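Side-chain contacts in phosphodiesterase (PDB 6CPU), which is a phosphodiesterase of the HD superfamily, a largely helical protein that holds a zinc ion and a magnesium ion: residues C212-V215 / F220-H223; L236-A241 / L342-L347; E246-I251 / P396-C401; I260-D265 / N388-I393; A285-L290 / G294-F299. One frame throughout, in Å; residues are numbered along the deposited sequence.

Interaction 1 of 5, residues C212-V215 / F220-H223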
# COMPACT_ATOMS: atom_id res chain seq x y z
N CYS A 212 -5.84 -0.26 -18.64
CA CYS A 212 -4.76 -0.93 -19.36
C CYS A 212 -3.77 0.09 -19.91
O CYS A 212 -2.57 -0.03 -19.68
CB CYS A 212 -5.31 -1.78 -20.50
SG CYS A 212 -6.26 -3.22 -20.02
N TYR A 213 -4.28 1.09 -20.62
CA TYR A 213 -3.44 2.16 -21.19
C TYR A 213 -2.80 3.06 -20.14
O TYR A 213 -1.67 3.50 -20.33
CB TYR A 213 -4.20 3.01 -22.22
CG TYR A 213 -4.38 2.28 -23.52
CD1 TYR A 213 -5.53 1.53 -23.78
CD2 TYR A 213 -3.37 2.30 -24.48
CE1 TYR A 213 -5.68 0.84 -24.97
CE2 TYR A 213 -3.51 1.61 -25.67
CZ TYR A 213 -4.66 0.89 -25.91
OH TYR A 213 -4.80 0.20 -27.10
N ALA A 214 -3.51 3.35 -19.05
CA ALA A 214 -2.89 4.06 -17.90
C ALA A 214 -1.67 3.29 -17.38
O ALA A 214 -0.57 3.84 -17.25
CB ALA A 214 -3.92 4.31 -16.79
N VAL A 215 -1.85 1.99 -17.11
CA VAL A 215 -0.74 1.14 -16.71
C VAL A 215 0.40 1.19 -17.75
O VAL A 215 1.58 1.09 -17.41
CB VAL A 215 -1.22 -0.31 -16.47
CG1 VAL A 215 -0.06 -1.28 -16.36
CG2 VAL A 215 -2.07 -0.37 -15.20
N PHE A 220 2.29 7.72 -15.24
CA PHE A 220 1.19 7.00 -14.63
C PHE A 220 0.31 7.98 -13.86
O PHE A 220 0.78 8.58 -12.89
CB PHE A 220 1.75 5.93 -13.70
CG PHE A 220 0.71 5.03 -13.07
CD1 PHE A 220 -0.18 4.33 -13.86
CD2 PHE A 220 0.65 4.87 -11.69
CE1 PHE A 220 -1.13 3.49 -13.28
CE2 PHE A 220 -0.29 4.04 -11.11
CZ PHE A 220 -1.19 3.34 -11.90
N PRO A 221 -0.96 8.16 -14.30
CA PRO A 221 -1.78 9.23 -13.76
C PRO A 221 -2.43 8.84 -12.43
O PRO A 221 -3.65 8.93 -12.28
CB PRO A 221 -2.84 9.42 -14.85
CG PRO A 221 -3.04 8.04 -15.37
CD PRO A 221 -1.68 7.39 -15.33
N ALA A 222 -1.60 8.44 -11.47
CA ALA A 222 -2.09 7.87 -10.21
C ALA A 222 -3.14 8.73 -9.54
O ALA A 222 -4.10 8.20 -8.98
CB ALA A 222 -0.93 7.64 -9.25
N HIS A 223 -2.99 10.05 -9.61
CA HIS A 223 -3.90 10.94 -8.89
C HIS A 223 -5.26 11.11 -9.52
O HIS A 223 -6.17 11.63 -8.89
CB HIS A 223 -3.24 12.30 -8.67
CG HIS A 223 -1.92 12.19 -7.98
ND1 HIS A 223 -1.82 11.96 -6.63
CD2 HIS A 223 -0.67 12.21 -8.47
CE1 HIS A 223 -0.54 11.86 -6.31
NE2 HIS A 223 0.18 12.00 -7.40
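The edge of the Phe-220 ring lies alongside the Ala-214 carbonyl, flanking both its oxygen and its carbon, with no hydrogen bond joining the two segments. Ala-214 O lies 3.4 Å from Phe-220 CD1, near the ring plane, and the carbonyl carbon Ala-214 C lies at the same edge. A ring edge carries slightly positive hydrogens and is probably compatible with a neighbouring carbonyl oxygen. The ring gets there because CG of Phe-220 stands opposite its own backbone N (chi1 -176°), which brings the far end of the side chain closer to the helix than its base. Val-215 adds a looser contact to the same ring: its CG2 is 4.4 Å from Phe-220 CE1. One residue on, the ring of Pro-221 lies beside the Ala-214 methyl, with CB 4.1 Å from Pro-221 CD. Behind the contact, Phe-220 also touches Asp-281 and Gln-284 on helix 276-292, and the side-chain amide of Gln-284 bonds to Val-215 O. Pro-221 centres an inverse gamma turn, closed by a weak 2.8 Å bond from Ala-222 N to Phe-220 O. In this arrangement the chain folds back on the end of helix 205-216, and the inverse gamma turn at Pro-221 follows the returning phenylalanine, whose side chain is about 13 Å from the bound zinc ion.

Interaction 2 of 5, residues L236-A241 / L342-L347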
# COMPACT_ATOMS: atom_id res chain seq x y z
N LEU A 236 -4.19 -6.10 -13.31
CA LEU A 236 -3.59 -6.11 -14.64
C LEU A 236 -2.10 -6.47 -14.59
O LEU A 236 -1.63 -7.33 -15.34
CB LEU A 236 -3.76 -4.75 -15.33
CG LEU A 236 -5.19 -4.42 -15.75
CD1 LEU A 236 -5.28 -2.98 -16.21
CD2 LEU A 236 -5.68 -5.38 -16.83
N MET A 237 -1.38 -5.84 -13.67
CA MET A 237 0.06 -6.04 -13.57
C MET A 237 0.47 -7.39 -13.00
O MET A 237 1.37 -8.05 -13.54
CB MET A 237 0.67 -4.90 -12.78
CG MET A 237 0.64 -3.62 -13.57
SD MET A 237 1.40 -2.24 -12.72
CE MET A 237 0.08 -1.68 -11.65
N ILE A 238 -0.19 -7.82 -11.93
CA ILE A 238 0.15 -9.10 -11.31
C ILE A 238 -0.30 -10.29 -12.16
O ILE A 238 0.44 -11.26 -12.29
CB ILE A 238 -0.40 -9.20 -9.87
CG1 ILE A 238 0.18 -8.08 -9.00
CG2 ILE A 238 -0.08 -10.56 -9.28
CD1 ILE A 238 1.66 -8.17 -8.71
N ASP A 239 -1.51 -10.23 -12.72
CA ASP A 239 -1.98 -11.31 -13.60
C ASP A 239 -1.01 -11.50 -14.76
O ASP A 239 -0.64 -12.63 -15.09
CB ASP A 239 -3.39 -11.01 -14.11
CG ASP A 239 -4.02 -12.19 -14.86
OD1 ASP A 239 -3.70 -13.35 -14.56
OD2 ASP A 239 -4.87 -11.95 -15.74
N TYR A 240 -0.56 -10.38 -15.33
CA TYR A 240 0.37 -10.37 -16.48
C TYR A 240 1.70 -11.04 -16.13
O TYR A 240 2.23 -11.82 -16.92
CB TYR A 240 0.60 -8.93 -16.92
CG TYR A 240 1.28 -8.76 -18.27
CD1 TYR A 240 0.59 -9.02 -19.45
CD2 TYR A 240 2.59 -8.30 -18.36
CE1 TYR A 240 1.20 -8.85 -20.69
CE2 TYR A 240 3.22 -8.13 -19.60
CZ TYR A 240 2.51 -8.39 -20.76
OH TYR A 240 3.12 -8.23 -21.98
N ALA A 241 2.21 -10.75 -14.94
CA ALA A 241 3.44 -11.36 -14.44
C ALA A 241 3.27 -12.85 -14.17
O ALA A 241 4.14 -13.64 -14.53
CB ALA A 241 3.91 -10.64 -13.19
N LEU A 342 9.41 -9.47 -7.14
CA LEU A 342 9.71 -8.05 -7.06
C LEU A 342 8.42 -7.24 -7.09
O LEU A 342 8.24 -6.30 -6.31
CB LEU A 342 10.61 -7.61 -8.22
CG LEU A 342 11.57 -6.43 -8.03
CD1 LEU A 342 11.76 -5.70 -9.34
CD2 LEU A 342 11.16 -5.43 -6.96
N LEU A 343 7.53 -7.61 -8.01
CA LEU A 343 6.25 -6.92 -8.14
C LEU A 343 5.40 -7.06 -6.88
O LEU A 343 4.84 -6.08 -6.41
CB LEU A 343 5.48 -7.45 -9.34
CG LEU A 343 6.15 -7.10 -10.67
CD1 LEU A 343 5.54 -7.91 -11.80
CD2 LEU A 343 6.06 -5.61 -10.95
N VAL A 344 5.30 -8.28 -6.35
CA VAL A 344 4.59 -8.53 -5.09
C VAL A 344 5.22 -7.71 -3.94
O VAL A 344 4.50 -7.08 -3.17
CB VAL A 344 4.46 -10.04 -4.78
CG1 VAL A 344 3.95 -10.28 -3.37
CG2 VAL A 344 3.52 -10.70 -5.77
N ALA A 345 6.54 -7.68 -3.84
CA ALA A 345 7.19 -6.85 -2.81
C ALA A 345 6.89 -5.37 -2.96
O ALA A 345 6.65 -4.70 -1.97
CB ALA A 345 8.70 -7.07 -2.80
N ALA A 346 6.90 -4.84 -4.19
CA ALA A 346 6.55 -3.45 -4.38
C ALA A 346 5.11 -3.17 -3.91
O ALA A 346 4.85 -2.15 -3.27
CB ALA A 346 6.72 -3.05 -5.85
N LEU A 347 4.20 -4.09 -4.22
CA LEU A 347 2.80 -3.98 -3.79
C LEU A 347 2.67 -3.86 -2.26
O LEU A 347 1.86 -3.05 -1.75
CB LEU A 347 1.99 -5.17 -4.31
CG LEU A 347 0.52 -5.21 -3.89
CD1 LEU A 347 -0.22 -3.96 -4.33
CD2 LEU A 347 -0.14 -6.45 -4.45
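Leu-343 is the main bump of this helix pair, and it lies across Ile-238 and Ala-241, one turn apart on the opposing helix. Its CD1 methyl presses on the Ala-241 methyl, with CD1 to CB at 3.5 Å, tighter than usual for two carbons. The short alanine side chain makes the shallow place where CD1 lands. Ile-238 in turn pushes its own end across the gap: Ile-238 CD1 is 3.9 Å from Leu-343 CB, so it meets the base of the leucine and not its tip, and the two side chains lie alongside one another, pointing opposite ways. This follows from a bent isoleucine chain, in which CG1 lies beside the backbone N and a second turn (chi2 -68°) swings CD1 toward the partner helix. The same methyl reaches Val-344, with Ile-238 CD1 4.3 Å from Val-344 CG2, and thus touches two consecutive residues of helix 336-348. Met-237 starts toward helix 336-348 but its end turns off to Leu-283 and Phe-287 of helix 276-292, while Leu-343 also touches Leu-283 and Leu-290 there. Trp-395 touches both Ile-238 and Val-344. The segment axes approach to 10.6 Å with a signed crossing angle of -158°, and the nearest CA atoms, those of Ile-238 and Leu-343, are 7.2 Å apart. This is buried antiparallel helix packing within the largely helical phosphodiesterase fold, where helix 336-348 runs directly into the zinc ligands His-349 and Asp-350.

Interaction 3 of 5, residues E246-I251 / P396-C401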
# COMPACT_ATOMS: atom_id res chain seq x y z
N GLU A 246 6.40 -20.16 -15.84
CA GLU A 246 6.18 -21.46 -16.47
C GLU A 246 5.35 -22.43 -15.62
O GLU A 246 4.19 -22.70 -15.94
CB GLU A 246 7.54 -22.08 -16.85
CG GLU A 246 7.45 -23.37 -17.66
CD GLU A 246 7.05 -23.12 -19.11
OE1 GLU A 246 7.92 -22.71 -19.91
OE2 GLU A 246 5.86 -23.33 -19.43
N GLY A 247 5.93 -22.96 -14.55
CA GLY A 247 5.27 -24.02 -13.79
C GLY A 247 4.36 -23.50 -12.69
O GLY A 247 4.36 -24.03 -11.58
N PHE A 248 3.55 -22.50 -13.03
CA PHE A 248 2.79 -21.73 -12.05
C PHE A 248 1.37 -21.55 -12.54
O PHE A 248 1.13 -20.84 -13.51
CB PHE A 248 3.46 -20.37 -11.85
CG PHE A 248 3.11 -19.69 -10.56
CD1 PHE A 248 4.00 -19.71 -9.49
CD2 PHE A 248 1.91 -19.02 -10.41
CE1 PHE A 248 3.69 -19.08 -8.29
CE2 PHE A 248 1.59 -18.39 -9.22
CZ PHE A 248 2.48 -18.42 -8.16
N ASP A 249 0.42 -22.21 -11.88
CA ASP A 249 -0.99 -22.13 -12.29
C ASP A 249 -1.48 -20.69 -12.31
O ASP A 249 -1.21 -19.92 -11.38
CB ASP A 249 -1.86 -22.96 -11.34
CG ASP A 249 -1.61 -24.46 -11.46
OD1 ASP A 249 -1.57 -24.97 -12.60
OD2 ASP A 249 -1.47 -25.14 -10.42
N ASN A 250 -2.18 -20.30 -13.37
CA ASN A 250 -2.83 -18.99 -13.43
C ASN A 250 -3.94 -18.90 -12.39
O ASN A 250 -4.59 -19.89 -12.06
CB ASN A 250 -3.39 -18.70 -14.83
CG ASN A 250 -2.30 -18.38 -15.84
OD1 ASN A 250 -1.25 -17.83 -15.50
ND2 ASN A 250 -2.56 -18.69 -17.11
N ILE A 251 -4.13 -17.70 -11.85
CA ILE A 251 -5.05 -17.49 -10.75
C ILE A 251 -6.22 -16.69 -11.32
O ILE A 251 -6.00 -15.64 -11.92
CB ILE A 251 -4.33 -16.75 -9.61
CG1 ILE A 251 -3.24 -17.66 -9.03
CG2 ILE A 251 -5.31 -16.35 -8.51
CD1 ILE A 251 -2.33 -17.00 -8.02
N PRO A 396 0.03 -18.46 0.49
CA PRO A 396 1.10 -19.18 1.18
C PRO A 396 2.04 -19.95 0.25
O PRO A 396 3.24 -20.05 0.53
CB PRO A 396 0.36 -20.14 2.12
CG PRO A 396 -1.02 -20.23 1.57
CD PRO A 396 -1.30 -18.90 0.94
N ASP A 397 1.51 -20.46 -0.86
CA ASP A 397 2.35 -21.20 -1.80
C ASP A 397 3.33 -20.31 -2.57
O ASP A 397 4.34 -20.81 -3.07
CB ASP A 397 1.49 -22.05 -2.74
CG ASP A 397 0.78 -23.20 -2.02
OD1 ASP A 397 1.03 -23.46 -0.82
OD2 ASP A 397 -0.04 -23.88 -2.67
N LEU A 398 3.10 -19.00 -2.66
CA LEU A 398 4.13 -18.11 -3.21
C LEU A 398 5.34 -18.02 -2.27
O LEU A 398 6.48 -17.96 -2.73
CB LEU A 398 3.58 -16.71 -3.54
CG LEU A 398 4.60 -15.65 -4.02
CD1 LEU A 398 5.11 -15.96 -5.43
CD2 LEU A 398 4.02 -14.24 -3.99
N LEU A 399 5.09 -18.00 -0.96
CA LEU A 399 6.15 -17.82 0.03
C LEU A 399 7.17 -18.96 0.03
O LEU A 399 8.35 -18.72 0.27
CB LEU A 399 5.58 -17.65 1.43
CG LEU A 399 4.75 -16.37 1.66
CD1 LEU A 399 4.17 -16.37 3.07
CD2 LEU A 399 5.60 -15.13 1.40
N THR A 400 6.70 -20.17 -0.24
CA THR A 400 7.55 -21.37 -0.21
C THR A 400 8.21 -21.71 -1.56
O THR A 400 9.05 -22.61 -1.62
CB THR A 400 6.76 -22.60 0.27
OG1 THR A 400 5.59 -22.75 -0.52
CG2 THR A 400 6.37 -22.46 1.74
N CYS A 401 7.84 -21.00 -2.62
CA CYS A 401 8.58 -21.08 -3.88
C CYS A 401 10.00 -20.60 -3.66
O CYS A 401 10.25 -19.74 -2.82
CB CYS A 401 7.96 -20.21 -4.97
SG CYS A 401 6.42 -20.82 -5.66
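Cys-401 brings its sulfur to the edge of the Phe-248 ring, and this sulfur-aromatic pair is the centre of a small contact. SG is 4.2 Å from Phe-248 CE1 and 5.5 Å from the ring centroid, and it lies 78° off the ring normal, which puts it close to the ring plane. The same corner of the ring also serves Leu-398: its CD1 stands 4.5 Å from Phe-248 CE1 in an oblique, loose approach. One ring carbon therefore receives both partners. The torsions explain the reach. Phe-248 has CG swung away from its backbone N (chi1 -159°), which carries the ring toward the helix although its CB does not point there, while the CB of Cys-401 already points toward the loop and its SG continues beside the backbone N (chi1 -73°). In the next shell, Gly-247 is the centre of an inverse gamma turn, with a weak bond from Phe-248 N to Glu-246 O at 3.0 Å, and this turn immediately precedes Phe-248. On the other side, Cys-401, just beyond the short helix, has its N weakly bonded to Leu-398 O at 3.3 Å. Farther out, Ile-242 and Trp-395 touch the Phe-248 side chain, Ile-337 and Ile-411 touch Cys-401, and backbone bonds tie Leu-399 to Arg-412 and Cys-401 to Ile-411. The evidence describes a partly buried cysteine sulfur-aromatic contact, by which the loop between helices 227-242 and 253-264 lies against the short helix 396-400 near the outside of the helical fold.

Interaction 4 of 5, residues I260-D265 / N388-I393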
# COMPACT_ATOMS: atom_id res chain seq x y z
N ILE A 260 -6.09 -8.58 -3.65
CA ILE A 260 -5.79 -7.15 -3.78
C ILE A 260 -6.66 -6.30 -2.86
O ILE A 260 -6.19 -5.28 -2.33
CB ILE A 260 -5.91 -6.69 -5.25
CG1 ILE A 260 -4.89 -7.44 -6.10
CG2 ILE A 260 -5.68 -5.18 -5.36
CD1 ILE A 260 -5.30 -7.54 -7.55
N PHE A 261 -7.92 -6.70 -2.66
CA PHE A 261 -8.78 -6.01 -1.68
C PHE A 261 -8.18 -6.09 -0.28
O PHE A 261 -8.18 -5.10 0.46
CB PHE A 261 -10.19 -6.58 -1.67
CG PHE A 261 -11.15 -5.88 -2.58
CD1 PHE A 261 -11.17 -6.15 -3.93
CD2 PHE A 261 -12.07 -4.97 -2.07
CE1 PHE A 261 -12.06 -5.52 -4.78
CE2 PHE A 261 -12.96 -4.33 -2.91
CZ PHE A 261 -12.95 -4.60 -4.26
N ILE A 262 -7.67 -7.27 0.07
CA ILE A 262 -7.01 -7.50 1.35
C ILE A 262 -5.79 -6.60 1.50
O ILE A 262 -5.60 -6.00 2.54
CB ILE A 262 -6.54 -8.98 1.51
CG1 ILE A 262 -7.69 -9.98 1.66
CG2 ILE A 262 -5.53 -9.13 2.64
CD1 ILE A 262 -9.04 -9.45 1.98
N VAL A 263 -4.99 -6.49 0.43
CA VAL A 263 -3.82 -5.60 0.44
C VAL A 263 -4.25 -4.14 0.62
O VAL A 263 -3.71 -3.43 1.46
CB VAL A 263 -2.97 -5.72 -0.86
CG1 VAL A 263 -1.92 -4.62 -0.92
CG2 VAL A 263 -2.31 -7.08 -0.95
N ARG A 264 -5.23 -3.70 -0.17
CA ARG A 264 -5.73 -2.32 -0.07
C ARG A 264 -6.17 -2.01 1.36
O ARG A 264 -5.88 -0.93 1.90
CB ARG A 264 -6.86 -2.07 -1.06
CG ARG A 264 -7.40 -0.66 -1.03
CD ARG A 264 -8.48 -0.46 -2.06
NE ARG A 264 -9.78 -0.97 -1.61
CZ ARG A 264 -10.92 -0.82 -2.27
NH1 ARG A 264 -10.95 -0.23 -3.45
NH2 ARG A 264 -12.06 -1.27 -1.75
N ASP A 265 -6.84 -2.97 2.00
CA ASP A 265 -7.30 -2.83 3.38
C ASP A 265 -6.19 -2.66 4.43
O ASP A 265 -6.46 -2.21 5.54
CB ASP A 265 -8.20 -4.03 3.78
CG ASP A 265 -9.58 -4.01 3.12
OD1 ASP A 265 -9.99 -2.95 2.57
OD2 ASP A 265 -10.28 -5.06 3.16
N ASN A 388 3.24 -11.96 7.16
CA ASN A 388 2.53 -12.75 8.15
C ASN A 388 1.03 -12.51 8.18
O ASN A 388 0.27 -13.41 8.54
CB ASN A 388 3.11 -12.53 9.52
CG ASN A 388 4.58 -12.90 9.58
OD1 ASN A 388 4.97 -13.97 9.13
ND2 ASN A 388 5.38 -12.04 10.15
N LYS A 389 0.60 -11.31 7.80
CA LYS A 389 -0.83 -11.04 7.71
C LYS A 389 -1.37 -11.34 6.32
O LYS A 389 -2.38 -12.02 6.20
CB LYS A 389 -1.16 -9.58 8.10
CG LYS A 389 -2.63 -9.21 7.93
CD LYS A 389 -2.92 -7.84 8.51
CE LYS A 389 -4.31 -7.34 8.14
NZ LYS A 389 -5.39 -8.22 8.66
N VAL A 390 -0.74 -10.80 5.29
CA VAL A 390 -1.29 -10.87 3.94
C VAL A 390 -0.93 -12.18 3.22
O VAL A 390 -1.81 -12.99 2.94
CB VAL A 390 -0.90 -9.64 3.09
CG1 VAL A 390 -1.45 -9.78 1.68
CG2 VAL A 390 -1.43 -8.38 3.74
N LEU A 391 0.35 -12.40 2.93
CA LEU A 391 0.74 -13.51 2.05
C LEU A 391 0.59 -14.88 2.70
O LEU A 391 0.21 -15.83 2.02
CB LEU A 391 2.17 -13.32 1.51
CG LEU A 391 2.43 -12.09 0.63
CD1 LEU A 391 3.90 -11.98 0.29
CD2 LEU A 391 1.59 -12.13 -0.64
N ARG A 392 0.85 -14.99 4.01
CA ARG A 392 0.72 -16.29 4.71
C ARG A 392 -0.71 -16.83 4.62
O ARG A 392 -0.91 -18.05 4.55
CB ARG A 392 1.14 -16.16 6.18
CG ARG A 392 1.05 -17.46 7.00
CD ARG A 392 2.02 -18.51 6.48
NE ARG A 392 1.81 -19.82 7.10
CZ ARG A 392 0.94 -20.75 6.70
NH1 ARG A 392 0.11 -20.55 5.67
NH2 ARG A 392 0.89 -21.90 7.37
N ILE A 393 -1.69 -15.92 4.64
CA ILE A 393 -3.11 -16.27 4.52
C ILE A 393 -3.57 -16.33 3.06
O ILE A 393 -4.22 -17.29 2.65
CB ILE A 393 -3.98 -15.28 5.33
CG1 ILE A 393 -3.55 -15.24 6.80
CG2 ILE A 393 -5.47 -15.58 5.18
CD1 ILE A 393 -3.43 -16.59 7.48
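Val-390 holds CG1 opposite its backbone N (chi1 178°), and Val-263 keeps CG2 beside its own N; these two settings aim one methyl of each valine at the other. The result is a 3.9 Å approach of Val-263 CG2 to Val-390 CG1, made with the two side chains crossing at about a right angle. The same Val-390 methyl is shared: Ile-262 CG2 lies 4.2 Å from Val-390 CG1. In Ile-262, chi1 of -69° places CG2 toward Val-390, while the CG1-CD1 arm leads away, its chi2 of -15° far from staggered. CG1 of Val-390 thus meets two consecutive residues of helix 253-264, and the CA atoms of Val-263 and Val-390, the nearest across the pair, are 6.8 Å apart. Helix 377-394 widens into a pi-type turn at 388-391, the turn that carries Val-390. Around the pair, Ile-260 packs on helix 227-242 and Arg-264 forms a salt bridge to Asp-228 of that helix, while Arg-392 and Ile-393 touch helix 177-193. Lys-389 makes a cation-pi contact with Phe-93, so the buried valine contact lies among helices 84-94, 177-193 and 227-242.

Interaction 5 of 5, residues A285-L290 / G294-F299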
# COMPACT_ATOMS: atom_id res chain seq x y z
N ALA A 285 5.92 1.49 -11.39
CA ALA A 285 7.31 1.83 -11.72
C ALA A 285 8.14 0.57 -11.91
O ALA A 285 8.80 0.41 -12.94
CB ALA A 285 7.93 2.71 -10.65
N CYS A 286 8.08 -0.33 -10.93
CA CYS A 286 8.76 -1.64 -11.06
C CYS A 286 8.33 -2.35 -12.33
O CYS A 286 9.16 -2.93 -13.05
CB CYS A 286 8.45 -2.55 -9.87
SG CYS A 286 9.50 -2.28 -8.44
N PHE A 287 7.03 -2.34 -12.58
CA PHE A 287 6.46 -2.98 -13.76
C PHE A 287 7.11 -2.45 -15.04
O PHE A 287 7.55 -3.23 -15.89
CB PHE A 287 4.95 -2.76 -13.78
CG PHE A 287 4.20 -3.64 -14.73
CD1 PHE A 287 4.13 -5.00 -14.51
CD2 PHE A 287 3.55 -3.10 -15.83
CE1 PHE A 287 3.43 -5.82 -15.37
CE2 PHE A 287 2.84 -3.92 -16.70
CZ PHE A 287 2.79 -5.28 -16.47
N HIS A 288 7.21 -1.13 -15.16
CA HIS A 288 7.88 -0.53 -16.33
C HIS A 288 9.37 -0.86 -16.40
O HIS A 288 9.86 -1.24 -17.48
CB HIS A 288 7.65 0.98 -16.40
CG HIS A 288 6.41 1.36 -17.14
ND1 HIS A 288 6.44 2.10 -18.31
CD2 HIS A 288 5.10 1.10 -16.90
CE1 HIS A 288 5.21 2.28 -18.75
NE2 HIS A 288 4.38 1.68 -17.90
N PHE A 289 10.08 -0.76 -15.27
CA PHE A 289 11.49 -1.17 -15.22
C PHE A 289 11.67 -2.58 -15.77
O PHE A 289 12.52 -2.81 -16.64
CB PHE A 289 12.08 -1.11 -13.80
CG PHE A 289 12.12 0.28 -13.19
CD1 PHE A 289 12.02 1.43 -13.96
CD2 PHE A 289 12.31 0.42 -11.82
CE1 PHE A 289 12.08 2.68 -13.38
CE2 PHE A 289 12.37 1.67 -11.24
CZ PHE A 289 12.26 2.81 -12.01
N LEU A 290 10.87 -3.51 -15.27
CA LEU A 290 10.97 -4.90 -15.66
C LEU A 290 10.66 -5.15 -17.15
O LEU A 290 11.28 -6.03 -17.77
CB LEU A 290 10.07 -5.76 -14.78
CG LEU A 290 10.54 -5.87 -13.32
CD1 LEU A 290 9.39 -6.20 -12.38
CD2 LEU A 290 11.66 -6.90 -13.20
N GLY A 294 13.43 -6.29 -20.23
CA GLY A 294 13.15 -7.54 -20.90
C GLY A 294 12.78 -8.68 -19.98
O GLY A 294 12.75 -9.83 -20.41
N SER A 295 12.50 -8.38 -18.71
CA SER A 295 12.04 -9.40 -17.76
C SER A 295 10.56 -9.70 -17.94
O SER A 295 10.08 -10.75 -17.52
CB SER A 295 12.32 -8.99 -16.32
OG SER A 295 13.64 -9.31 -15.95
N LEU A 296 9.84 -8.76 -18.54
CA LEU A 296 8.47 -8.98 -18.99
C LEU A 296 8.35 -8.49 -20.42
O LEU A 296 8.93 -7.46 -20.76
CB LEU A 296 7.50 -8.16 -18.16
CG LEU A 296 7.31 -8.50 -16.68
CD1 LEU A 296 6.71 -7.29 -15.98
CD2 LEU A 296 6.46 -9.73 -16.50
N PRO A 297 7.55 -9.18 -21.24
CA PRO A 297 7.35 -8.72 -22.62
C PRO A 297 6.49 -7.47 -22.68
O PRO A 297 5.64 -7.25 -21.80
CB PRO A 297 6.63 -9.89 -23.29
CG PRO A 297 5.93 -10.61 -22.18
CD PRO A 297 6.72 -10.35 -20.92
N LYS A 298 6.69 -6.66 -23.71
CA LYS A 298 5.87 -5.48 -23.90
C LYS A 298 4.46 -5.94 -24.28
O LYS A 298 4.27 -7.08 -24.71
CB LYS A 298 6.46 -4.56 -24.98
CG LYS A 298 7.92 -4.23 -24.74
CD LYS A 298 8.39 -3.04 -25.54
CE LYS A 298 9.91 -2.94 -25.49
NZ LYS A 298 10.43 -1.69 -26.10
N PHE A 299 3.49 -5.05 -24.10
CA PHE A 299 2.09 -5.37 -24.38
C PHE A 299 1.49 -4.31 -25.29
O PHE A 299 2.04 -3.22 -25.45
CB PHE A 299 1.28 -5.53 -23.07
CG PHE A 299 1.43 -4.39 -22.09
CD1 PHE A 299 0.45 -3.42 -21.97
CD2 PHE A 299 2.54 -4.31 -21.26
CE1 PHE A 299 0.57 -2.37 -21.07
CE2 PHE A 299 2.66 -3.26 -20.35
CZ PHE A 299 1.68 -2.30 -20.26
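Leu-290 O, near the end of helix 276-292, accepts two backbone N-H groups from the turn that follows. Ser-295 N is 2.8 Å from Leu-290 O and lies nearly in line with the C=O (167°), but its N-H is bent, with an N-H...O angle of 133°. Leu-296 N is 3.2 Å from the same oxygen but comes from well above the carbonyl plane. Gly-294 N is also near this oxygen, yet the angle is too poor for a bond. The side-chain hydroxyl of Ser-295 is satisfied by Leu-334 O, and Pro-297 O is taken by the hydroxyl of Tyr-240; His-288 NE2 pairs with Val-215 O. Beneath these bonds the packing is apolar. Leu-290 CD2 is 3.8 Å from Ser-295 CB, and Leu-296 CD1 lies 3.6 Å from Phe-287 CE1 and 3.9 Å from Leu-290 CB. Phe-299, its CG wedged between backbone N and carbonyl carbon, puts CE2 3.7 Å from Phe-287 CE2, the two ring planes being inclined at 46°. Leu-296 and Phe-299 thus pack back on the helix. Gly-294, the first residue to leave it, has positive phi, and with two bonds back into the last turn, Ser-295 N to Leu-290 O being one, helix 276-292 ends in a Schellman motif.

In the fold
Interactions 1, 2, 4 and 5 are buried, whereas interaction 3 lies farther out, 22 Å from the centre of the chain. Interactions 2 and 4 are purely aliphatic packing between helices, and they touch where Leu-347 meets Val-263. Interactions 1 and 5 are short-range closures in which the chain folds back on a helix just left; only interaction 5 is fastened by hydrogen bonds across its segments, while interaction 1 has a carbonyl at a ring edge and interaction 3 a sulfur there. Interaction 2 is the hub, touching all four others, with Tyr-240 linking it to interaction 5 and Val-344 to interaction 3. Interactions 3 and 4 meet where helix 377-394 gives way to helix 396-400.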